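Local coordinates for toll-like receptor 13 (Mus musculus, PDB 4Z0C), which recognises bacterial 23S ribosomal RNA through its extracellular leucine-rich-repeat domain and signals through MYD88 and TRAF6 in innate immunity, at residues Ser114-Thr119 against Ser138-Ser143; Glu379-Ser384 against Ser397-Leu402; Lys603-Leu608 against Gln627-Phe632. All blocks are in the same frame, centred on the assembly; numbering follows the deposited sequence.

Interaction 1. Residues Ser114-Thr119 against Ser138-Ser143. With nucleotides of chain C.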
loop_
_atom_site.group_PDB
_atom_site.type_symbol
_atom_site.label_atom_id
_atom_site.label_comp_id
_atom_site.label_asym_id
_atom_site.label_seq_id
_atom_site.Cartn_x
_atom_site.Cartn_y
_atom_site.Cartn_z
ATOM N N SER A 114 -7.541 -11.255 36.356
ATOM C CA SER A 114 -6.331 -11.613 35.627
ATOM C C SER A 114 -5.369 -10.451 35.607
ATOM O O SER A 114 -5.784 -9.307 35.747
ATOM C CB SER A 114 -6.668 -11.999 34.189
ATOM O OG SER A 114 -8.040 -12.340 34.083
ATOM N N HIS A 115 -4.082 -10.752 35.498
ATOM C CA HIS A 115 -3.070 -9.728 35.241
ATOM C C HIS A 115 -3.013 -8.666 36.342
ATOM O O HIS A 115 -3.142 -7.466 36.099
ATOM C CB HIS A 115 -3.296 -9.108 33.862
ATOM C CG HIS A 115 -2.140 -8.301 33.354
ATOM N ND1 HIS A 115 -1.046 -7.984 34.133
ATOM C CD2 HIS A 115 -1.899 -7.766 32.135
ATOM C CE1 HIS A 115 -0.195 -7.262 33.424
ATOM N NE2 HIS A 115 -0.687 -7.123 32.209
ATOM N N ASN A 116 -2.833 -9.133 37.564
ATOM C CA ASN A 116 -2.589 -8.247 38.691
ATOM C C ASN A 116 -1.372 -8.800 39.429
ATOM O O ASN A 116 -0.603 -9.546 38.839
ATOM C CB ASN A 116 -3.823 -8.185 39.593
ATOM C CG ASN A 116 -4.884 -7.220 39.083
ATOM O OD1 ASN A 116 -4.761 -6.011 39.271
ATOM N ND2 ASN A 116 -5.934 -7.745 38.451
ATOM N N GLN A 117 -1.207 -8.470 40.708
ATOM C CA GLN A 117 -0.089 -9.010 41.484
ATOM C C GLN A 117 -0.588 -9.638 42.793
ATOM O O GLN A 117 0.067 -9.546 43.828
ATOM C CB GLN A 117 0.958 -7.938 41.791
ATOM C CG GLN A 117 1.432 -7.124 40.593
ATOM C CD GLN A 117 0.509 -5.962 40.308
ATOM O OE1 GLN A 117 0.091 -5.251 41.238
ATOM N NE2 GLN A 117 0.193 -5.746 39.026
ATOM N N ILE A 118 -1.753 -10.274 42.727
ATOM C CA ILE A 118 -2.389 -10.889 43.891
ATOM C C ILE A 118 -1.554 -12.008 44.513
ATOM O O ILE A 118 -1.035 -12.864 43.796
ATOM C CB ILE A 118 -3.784 -11.442 43.518
ATOM C CG1 ILE A 118 -4.696 -10.293 43.080
ATOM C CG2 ILE A 118 -4.398 -12.218 44.687
ATOM C CD1 ILE A 118 -5.911 -10.730 42.286
ATOM N N THR A 119 -1.413 -11.981 45.842
ATOM C CA THR A 119 -0.773 -13.076 46.581
ATOM C C THR A 119 -1.770 -13.788 47.485
ATOM O O THR A 119 -1.675 -14.999 47.680
ATOM C CB THR A 119 0.401 -12.596 47.456
ATOM O OG1 THR A 119 -0.047 -11.557 48.327
ATOM C CG2 THR A 119 1.545 -12.073 46.603
ATOM N N SER A 138 -5.801 -15.747 36.592
ATOM C CA SER A 138 -4.605 -15.935 35.768
ATOM C C SER A 138 -3.697 -14.724 35.823
ATOM O O SER A 138 -4.161 -13.606 36.033
ATOM C CB SER A 138 -4.946 -16.240 34.307
ATOM O OG SER A 138 -5.724 -15.215 33.717
ATOM N N ARG A 139 -2.400 -14.959 35.663
ATOM C CA ARG A 139 -1.409 -13.888 35.653
ATOM C C ARG A 139 -1.429 -13.116 36.965
ATOM O O ARG A 139 -1.792 -11.952 37.011
ATOM C CB ARG A 139 -1.614 -12.955 34.454
ATOM C CG ARG A 139 -0.334 -12.291 33.973
ATOM C CD ARG A 139 -0.085 -12.552 32.494
ATOM N NE ARG A 139 -0.369 -11.418 31.613
ATOM C CZ ARG A 139 0.447 -10.382 31.394
ATOM N NH1 ARG A 139 0.079 -9.428 30.553
ATOM N NH2 ARG A 139 1.618 -10.278 32.007
ATOM N N ASN A 140 -1.044 -13.795 38.037
ATOM C CA ASN A 140 -0.894 -13.164 39.337
ATOM C C ASN A 140 0.353 -13.683 40.049
ATOM O O ASN A 140 1.200 -14.307 39.418
ATOM C CB ASN A 140 -2.159 -13.357 40.175
ATOM C CG ASN A 140 -3.228 -12.317 39.852
ATOM O OD1 ASN A 140 -3.049 -11.136 40.147
ATOM N ND2 ASN A 140 -4.348 -12.752 39.268
ATOM N N ASN A 141 0.462 -13.426 41.352
ATOM C CA ASN A 141 1.648 -13.796 42.136
ATOM C C ASN A 141 1.274 -14.783 43.262
ATOM O O ASN A 141 1.759 -14.679 44.392
ATOM C CB ASN A 141 2.325 -12.522 42.697
ATOM C CG ASN A 141 3.759 -12.769 43.211
ATOM O OD1 ASN A 141 4.320 -13.842 43.020
ATOM N ND2 ASN A 141 4.338 -11.767 43.879
ATOM N N ILE A 142 0.379 -15.718 42.951
ATOM C CA ILE A 142 -0.114 -16.683 43.931
ATOM C C ILE A 142 0.733 -17.956 44.015
ATOM O O ILE A 142 0.885 -18.671 43.027
ATOM C CB ILE A 142 -1.529 -17.134 43.585
ATOM C CG1 ILE A 142 -2.471 -15.934 43.510
ATOM C CG2 ILE A 142 -2.012 -18.214 44.583
ATOM C CD1 ILE A 142 -3.775 -16.264 42.820
ATOM N N SER A 143 1.241 -18.258 45.203
ATOM C CA SER A 143 1.969 -19.501 45.433
ATOM C C SER A 143 1.288 -20.384 46.498
ATOM O O SER A 143 1.468 -21.600 46.522
ATOM C CB SER A 143 3.411 -19.183 45.828
ATOM O OG SER A 143 3.447 -18.122 46.763
ATOM P P C C 13 6.325 -3.519 26.373
ATOM O OP1 C C 13 7.784 -3.292 26.576
ATOM O OP2 C C 13 5.775 -3.789 25.022
ATOM O "O5'" C C 13 5.890 -4.790 27.220
ATOM C "C5'" C C 13 5.896 -4.765 28.637
ATOM C "C4'" C C 13 5.021 -5.856 29.187
ATOM O "O4'" C C 13 3.655 -5.391 29.346
ATOM C "C3'" C C 13 4.886 -7.086 28.309
ATOM O "O3'" C C 13 6.016 -7.938 28.367
ATOM C "C2'" C C 13 3.606 -7.721 28.833
ATOM O "O2'" C C 13 3.874 -8.435 30.029
ATOM C "C1'" C C 13 2.765 -6.478 29.170
ATOM N N1 C C 13 1.801 -6.151 28.094
ATOM C C2 C C 13 0.533 -6.739 28.141
ATOM O O2 C C 13 0.262 -7.488 29.088
ATOM N N3 C C 13 -0.367 -6.464 27.162
ATOM C C4 C C 13 -0.034 -5.648 26.162
ATOM N N4 C C 13 -0.951 -5.409 25.221
ATOM C C5 C C 13 1.255 -5.043 26.083
ATOM C C6 C C 13 2.130 -5.317 27.055
#
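His-115 N and Asn-116 N donate to Ser-138 O and Arg-139 O, at 2.9 and 3.1 Å respectively, and set loop 138-143 beside loop 114-119 in the same direction. These are equivalent loops of LRR 4 and LRR 5 in the leucine-rich-repeat solenoid, each just after its short strand. Asn-116 and Asn-140 take matching places in the repeats and belong to the row of inward asparagines known from this fold. Asn-140 OD1 accepts Ile-118 N at 3.0 Å, with the donor tilted 32° from the amide plane, and a weak second bond from Asn-116 N. With CG beside the backbone N (chi1 -84°), the Asn-140 amide reaches the neighbouring loop through OD1, while ND2 bonds to Leu-137 O and Leu-113 O. Asn-116 repeats the pattern one turn earlier, with Leu-113, Leu-90 and Ile-95. Further along the loops, Asn-141 N donates to Ile-118 O at 2.9 Å.

His-115 and Arg-139 extend side by side from the loops. The guanidinium lies over one face of the imidazole, with CZ of Arg-139 3.5 Å above the ring plane and the two planes 34° apart. Both reach cytidine C13 of chain C, the bound RNA. The modelled Arg-139 NH1 to C13 O2 distance is implausibly short, so its exact geometry is doubtful. His-115 NE2 makes a weak hydrogen bond of 3.3 Å to the same C13 O2.

Interaction 2. Residues Glu379-Ser384 against Ser397-Leu402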
loop_
_atom_site.group_PDB
_atom_site.type_symbol
_atom_site.label_atom_id
_atom_site.label_comp_id
_atom_site.label_asym_id
_atom_site.label_seq_id
_atom_site.Cartn_x
_atom_site.Cartn_y
_atom_site.Cartn_z
ATOM N N GLU A 379 -14.274 -32.454 4.012
ATOM C CA GLU A 379 -15.044 -31.212 3.896
ATOM C C GLU A 379 -14.194 -29.953 4.096
ATOM O O GLU A 379 -14.516 -28.890 3.560
ATOM C CB GLU A 379 -16.217 -31.236 4.877
ATOM C CG GLU A 379 -17.377 -32.030 4.324
ATOM C CD GLU A 379 -18.405 -32.383 5.362
ATOM O OE1 GLU A 379 -18.136 -32.190 6.565
ATOM O OE2 GLU A 379 -19.485 -32.864 4.967
ATOM N N PHE A 380 -13.114 -30.077 4.866
ATOM C CA PHE A 380 -12.193 -28.967 5.084
ATOM C C PHE A 380 -10.746 -29.404 4.802
ATOM O O PHE A 380 -10.257 -30.390 5.341
ATOM C CB PHE A 380 -12.303 -28.420 6.508
ATOM C CG PHE A 380 -11.230 -27.407 6.864
ATOM C CD1 PHE A 380 -11.381 -26.060 6.533
ATOM C CD2 PHE A 380 -10.069 -27.800 7.532
ATOM C CE1 PHE A 380 -10.392 -25.126 6.855
ATOM C CE2 PHE A 380 -9.084 -26.877 7.864
ATOM C CZ PHE A 380 -9.248 -25.532 7.525
ATOM N N LEU A 381 -10.065 -28.648 3.958
ATOM C CA LEU A 381 -8.668 -28.913 3.651
ATOM C C LEU A 381 -7.931 -27.592 3.729
ATOM O O LEU A 381 -8.362 -26.590 3.145
ATOM C CB LEU A 381 -8.522 -29.537 2.263
ATOM C CG LEU A 381 -7.082 -29.693 1.743
ATOM C CD1 LEU A 381 -6.260 -30.611 2.631
ATOM C CD2 LEU A 381 -7.052 -30.180 0.294
ATOM N N SER A 382 -6.857 -27.563 4.510
ATOM C CA SER A 382 -6.010 -26.384 4.543
ATOM C C SER A 382 -4.575 -26.677 4.093
ATOM O O SER A 382 -3.931 -27.592 4.599
ATOM C CB SER A 382 -6.006 -25.755 5.924
ATOM O OG SER A 382 -4.936 -24.837 6.027
ATOM N N LEU A 383 -4.079 -25.876 3.151
ATOM C CA LEU A 383 -2.699 -25.990 2.682
ATOM C C LEU A 383 -1.946 -24.681 2.906
ATOM O O LEU A 383 -0.856 -24.509 2.354
ATOM C CB LEU A 383 -2.666 -26.336 1.183
ATOM C CG LEU A 383 -3.443 -27.599 0.785
ATOM C CD1 LEU A 383 -3.514 -27.828 -0.709
ATOM C CD2 LEU A 383 -2.808 -28.762 1.433
ATOM N N SER A 384 -2.543 -23.759 3.676
ATOM C CA SER A 384 -1.968 -22.429 3.913
ATOM C C SER A 384 -0.514 -22.464 4.297
ATOM O O SER A 384 -0.097 -23.354 5.022
ATOM C CB SER A 384 -2.711 -21.660 5.009
ATOM O OG SER A 384 -3.931 -21.210 4.506
ATOM N N SER A 397 -8.194 -34.863 -7.270
ATOM C CA SER A 397 -9.166 -35.642 -8.020
ATOM C C SER A 397 -10.134 -36.392 -7.104
ATOM O O SER A 397 -9.718 -37.178 -6.246
ATOM C CB SER A 397 -8.442 -36.616 -8.948
ATOM O OG SER A 397 -9.350 -37.204 -9.855
ATOM N N GLY A 398 -11.425 -36.115 -7.268
ATOM C CA GLY A 398 -12.464 -36.843 -6.561
ATOM C C GLY A 398 -12.834 -36.342 -5.174
ATOM O O GLY A 398 -13.535 -37.035 -4.430
ATOM N N LEU A 399 -12.366 -35.151 -4.810
ATOM C CA LEU A 399 -12.791 -34.534 -3.553
ATOM C C LEU A 399 -14.139 -33.826 -3.684
ATOM O O LEU A 399 -14.245 -32.630 -3.419
ATOM C CB LEU A 399 -11.747 -33.542 -3.037
ATOM C CG LEU A 399 -10.437 -34.127 -2.524
ATOM C CD1 LEU A 399 -9.518 -33.028 -2.023
ATOM C CD2 LEU A 399 -10.714 -35.135 -1.431
ATOM N N PHE A 400 -15.174 -34.575 -4.052
ATOM C CA PHE A 400 -16.470 -33.988 -4.370
ATOM C C PHE A 400 -17.237 -33.485 -3.140
ATOM O O PHE A 400 -18.243 -32.779 -3.274
ATOM C CB PHE A 400 -17.303 -35.001 -5.149
ATOM C CG PHE A 400 -16.669 -35.430 -6.441
ATOM C CD1 PHE A 400 -15.925 -34.527 -7.199
ATOM C CD2 PHE A 400 -16.769 -36.745 -6.878
ATOM C CE1 PHE A 400 -15.322 -34.918 -8.390
ATOM C CE2 PHE A 400 -16.167 -37.147 -8.065
ATOM C CZ PHE A 400 -15.443 -36.231 -8.825
ATOM N N ALA A 401 -16.762 -33.809 -1.942
ATOM C CA ALA A 401 -17.474 -33.363 -0.741
ATOM C C ALA A 401 -16.920 -32.070 -0.146
ATOM O O ALA A 401 -17.495 -31.525 0.802
ATOM C CB ALA A 401 -17.488 -34.469 0.320
ATOM N N LEU A 402 -15.818 -31.579 -0.706
ATOM C CA LEU A 402 -15.094 -30.458 -0.115
ATOM C C LEU A 402 -15.954 -29.194 -0.091
ATOM O O LEU A 402 -16.583 -28.844 -1.088
ATOM C CB LEU A 402 -13.772 -30.223 -0.846
ATOM C CG LEU A 402 -12.678 -29.533 -0.028
ATOM C CD1 LEU A 402 -12.167 -30.490 1.043
ATOM C CD2 LEU A 402 -11.540 -29.053 -0.926
#
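Leu-402 pushes its CD1 methyl against the start of strand 380-382, and this is the tight part of the contact. That methyl lies 3.7 Å from the carbonyl carbon of Glu-379 and 4.0 Å from CB of Leu-381. CG of Leu-402 is anti to its backbone N (chi1 -155°), a setting that carries the isobutyl group across to the strand. Next to it, Leu-381 points at segment 397-402 and brings CD2 to 4.4 Å from Leu-399 CD1. All three leucines are buried. Leu-381 also touches Leu-357 and Leu-405 on the flanking strands, so it is part of the leucine core of the solenoid.

The other side is looser. Glu-379 is partly exposed and only skims the turn: its CG passes 3.6 Å from Ala-401 O, and the chain then runs on extended to the carboxylate. Ala-401 is partly exposed as well.

The 397-402 segment is a compact bend. Leu-399 centres an inverse gamma turn and opens a type I turn that ends at Leu-402. The bend leads from LRR 15 into LRR 16.

No hydrogen bond crosses between the two segments. The backbone of Glu-379 instead bonds to Thr-355, Lys-403 and Glu-404. The contact itself therefore rests on van der Waals contacts, leucine on leucine and a leucine methyl on the Glu-379 peptide, while polar bonding to neighbouring repeats fixes the strand.

Interaction 3. Residues Lys603-Leu608 against Gln627-Phe632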
loop_
_atom_site.group_PDB
_atom_site.type_symbol
_atom_site.label_atom_id
_atom_site.label_comp_id
_atom_site.label_asym_id
_atom_site.label_seq_id
_atom_site.Cartn_x
_atom_site.Cartn_y
_atom_site.Cartn_z
ATOM N N LYS A 603 -33.120 9.268 1.382
ATOM C CA LYS A 603 -34.198 9.452 2.333
ATOM C C LYS A 603 -34.258 8.322 3.357
ATOM O O LYS A 603 -34.927 8.463 4.381
ATOM C CB LYS A 603 -35.531 9.597 1.601
ATOM C CG LYS A 603 -35.736 10.989 1.035
ATOM C CD LYS A 603 -36.294 10.933 -0.360
ATOM C CE LYS A 603 -36.308 12.302 -1.002
ATOM N NZ LYS A 603 -36.681 12.191 -2.444
ATOM N N ARG A 604 -33.523 7.236 3.107
ATOM C CA ARG A 604 -33.446 6.135 4.071
ATOM C C ARG A 604 -32.118 6.086 4.823
ATOM O O ARG A 604 -31.853 5.117 5.511
ATOM C CB ARG A 604 -33.653 4.770 3.414
ATOM C CG ARG A 604 -35.067 4.260 3.365
ATOM C CD ARG A 604 -35.137 3.136 2.353
ATOM N NE ARG A 604 -36.483 2.881 1.852
ATOM C CZ ARG A 604 -37.110 3.662 0.976
ATOM N NH1 ARG A 604 -36.512 4.746 0.499
ATOM N NH2 ARG A 604 -38.335 3.355 0.573
ATOM N N LEU A 605 -31.276 7.105 4.689
ATOM C CA LEU A 605 -29.989 7.072 5.368
ATOM C C LEU A 605 -30.154 7.123 6.894
ATOM O O LEU A 605 -30.814 8.009 7.424
ATOM C CB LEU A 605 -29.074 8.203 4.883
ATOM C CG LEU A 605 -27.581 8.077 5.255
ATOM C CD1 LEU A 605 -26.903 6.947 4.514
ATOM C CD2 LEU A 605 -26.823 9.375 5.029
ATOM N N LYS A 606 -29.549 6.165 7.600
ATOM C CA LYS A 606 -29.608 6.164 9.057
ATOM C C LYS A 606 -28.302 6.629 9.679
ATOM O O LYS A 606 -28.290 7.127 10.809
ATOM C CB LYS A 606 -29.938 4.781 9.585
ATOM C CG LYS A 606 -31.325 4.274 9.262
ATOM C CD LYS A 606 -31.385 2.765 9.551
ATOM C CE LYS A 606 -32.809 2.262 9.743
ATOM N NZ LYS A 606 -33.230 2.350 11.163
ATOM N N ILE A 607 -27.199 6.418 8.955
ATOM C CA ILE A 607 -25.861 6.720 9.464
ATOM C C ILE A 607 -25.017 7.514 8.448
ATOM O O ILE A 607 -24.964 7.172 7.274
ATOM C CB ILE A 607 -25.100 5.432 9.828
ATOM C CG1 ILE A 607 -25.905 4.579 10.822
ATOM C CG2 ILE A 607 -23.726 5.789 10.374
ATOM C CD1 ILE A 607 -25.513 3.102 10.834
ATOM N N LEU A 608 -24.390 8.595 8.902
ATOM C CA LEU A 608 -23.554 9.418 8.046
ATOM C C LEU A 608 -22.327 9.836 8.834
ATOM O O LEU A 608 -22.438 10.533 9.849
ATOM C CB LEU A 608 -24.313 10.658 7.532
ATOM C CG LEU A 608 -23.440 11.668 6.768
ATOM C CD1 LEU A 608 -22.820 11.058 5.524
ATOM C CD2 LEU A 608 -24.208 12.924 6.422
ATOM N N GLN A 627 -34.174 12.712 6.338
ATOM C CA GLN A 627 -35.283 12.471 7.276
ATOM C C GLN A 627 -34.942 11.431 8.332
ATOM O O GLN A 627 -35.172 11.633 9.523
ATOM C CB GLN A 627 -36.489 11.924 6.517
ATOM C CG GLN A 627 -37.230 12.898 5.625
ATOM C CD GLN A 627 -37.959 12.176 4.498
ATOM O OE1 GLN A 627 -38.351 11.011 4.644
ATOM N NE2 GLN A 627 -38.156 12.867 3.377
ATOM N N SER A 628 -34.413 10.302 7.866
ATOM C CA SER A 628 -34.166 9.140 8.697
ATOM C C SER A 628 -32.812 9.164 9.383
ATOM O O SER A 628 -32.448 8.197 10.041
ATOM C CB SER A 628 -34.275 7.871 7.856
ATOM O OG SER A 628 -35.396 7.944 7.001
ATOM N N LEU A 629 -32.062 10.253 9.241
ATOM C CA LEU A 629 -30.724 10.287 9.829
ATOM C C LEU A 629 -30.752 10.212 11.359
ATOM O O LEU A 629 -31.335 11.082 12.014
ATOM C CB LEU A 629 -29.954 11.523 9.362
ATOM C CG LEU A 629 -28.439 11.438 9.576
ATOM C CD1 LEU A 629 -27.855 10.282 8.741
ATOM C CD2 LEU A 629 -27.755 12.748 9.234
ATOM N N GLN A 630 -30.118 9.175 11.920
ATOM C CA GLN A 630 -30.052 8.976 13.376
ATOM C C GLN A 630 -28.664 9.252 13.931
ATOM O O GLN A 630 -28.516 9.771 15.040
ATOM C CB GLN A 630 -30.439 7.549 13.761
ATOM C CG GLN A 630 -31.791 7.079 13.249
ATOM C CD GLN A 630 -32.135 5.669 13.720
ATOM O OE1 GLN A 630 -31.462 4.685 13.366
ATOM N NE2 GLN A 630 -33.169 5.569 14.555
ATOM N N VAL A 631 -27.646 8.853 13.168
ATOM C CA VAL A 631 -26.264 9.062 13.571
ATOM C C VAL A 631 -25.573 9.947 12.544
ATOM O O VAL A 631 -25.564 9.645 11.361
ATOM C CB VAL A 631 -25.523 7.728 13.747
ATOM C CG1 VAL A 631 -24.096 7.977 14.174
ATOM C CG2 VAL A 631 -26.244 6.888 14.789
ATOM N N PHE A 632 -25.048 11.069 13.016
ATOM C CA PHE A 632 -24.397 12.057 12.188
ATOM C C PHE A 632 -23.088 12.366 12.882
ATOM O O PHE A 632 -23.091 12.903 13.994
ATOM C CB PHE A 632 -25.255 13.332 12.093
ATOM C CG PHE A 632 -24.760 14.340 11.070
ATOM C CD1 PHE A 632 -23.686 14.039 10.219
ATOM C CD2 PHE A 632 -25.355 15.594 10.969
ATOM C CE1 PHE A 632 -23.221 14.958 9.279
ATOM C CE2 PHE A 632 -24.903 16.530 10.031
ATOM C CZ PHE A 632 -23.833 16.210 9.180
#
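Lys-606 O takes two backbone donors from the next repeat, Val-631 N and Gln-630 N, each at 3.0 Å. The bond from Val-631 is nearly straight, at 167°; the Gln-630 donor comes from well off the carbonyl plane. Leu-608 N returns a bond to Val-631 O at 2.9 Å. Together these join strands 607-609 and 631-633 in parallel. Nearer the start of the segments, Ser-628 OG donates to Lys-603 O at 2.7 Å, in the carbonyl plane.

Leu-605, Leu-608, Leu-629 and Phe-632 meet in the buried interior. Leu-608 and Phe-632 lie alongside each other, with CD2 of Leu-608 3.6 Å from CE1 of Phe-632, oblique to the ring. Leu-629 CD1 touches two leucines of the earlier repeat, 4.0 Å from Leu-605 CD2 and 3.8 Å from Leu-608 CB. Its CG is anti to the backbone N (chi1 -163°), as in Leu-605, and the two side chains run the same way. Toward solvent, Lys-606 and Gln-630 also run alongside each other.

A second shell holds these groups. Leu-605 and Leu-608 pack on Leu-580 of the adjacent strand 579-581, and the Phe-632 ring meets that of Phe-623. On the other strand face, Ile-607 touches Phe-11 and Val-631 touches Glu-10, both near the N terminus. Stacked parallel strands over a leucine core are the signature of the leucine-rich-repeat solenoid, here between LRR 24 and LRR 25.

In the fold
Along the chain from the N terminus the three contacts come in series; none nests in or crosses another. Interaction 1 closes one full turn of the solenoid, tying the loops after strands 110-112 and 134-136 where they present side chains to the RNA. Interaction 2 closes a shorter loop, joining strand 380-382 to the bend that precedes strand 404-406. Interaction 3 again spans one turn and pairs neighbouring strands late in the chain. The centres lie about 45 to 48 Å apart, so the contacts are spread round the curved solenoid. Interactions 1 and 3 fall on opposite sides of the chain's centre. Interaction 3 also meets residues from the chain's beginning.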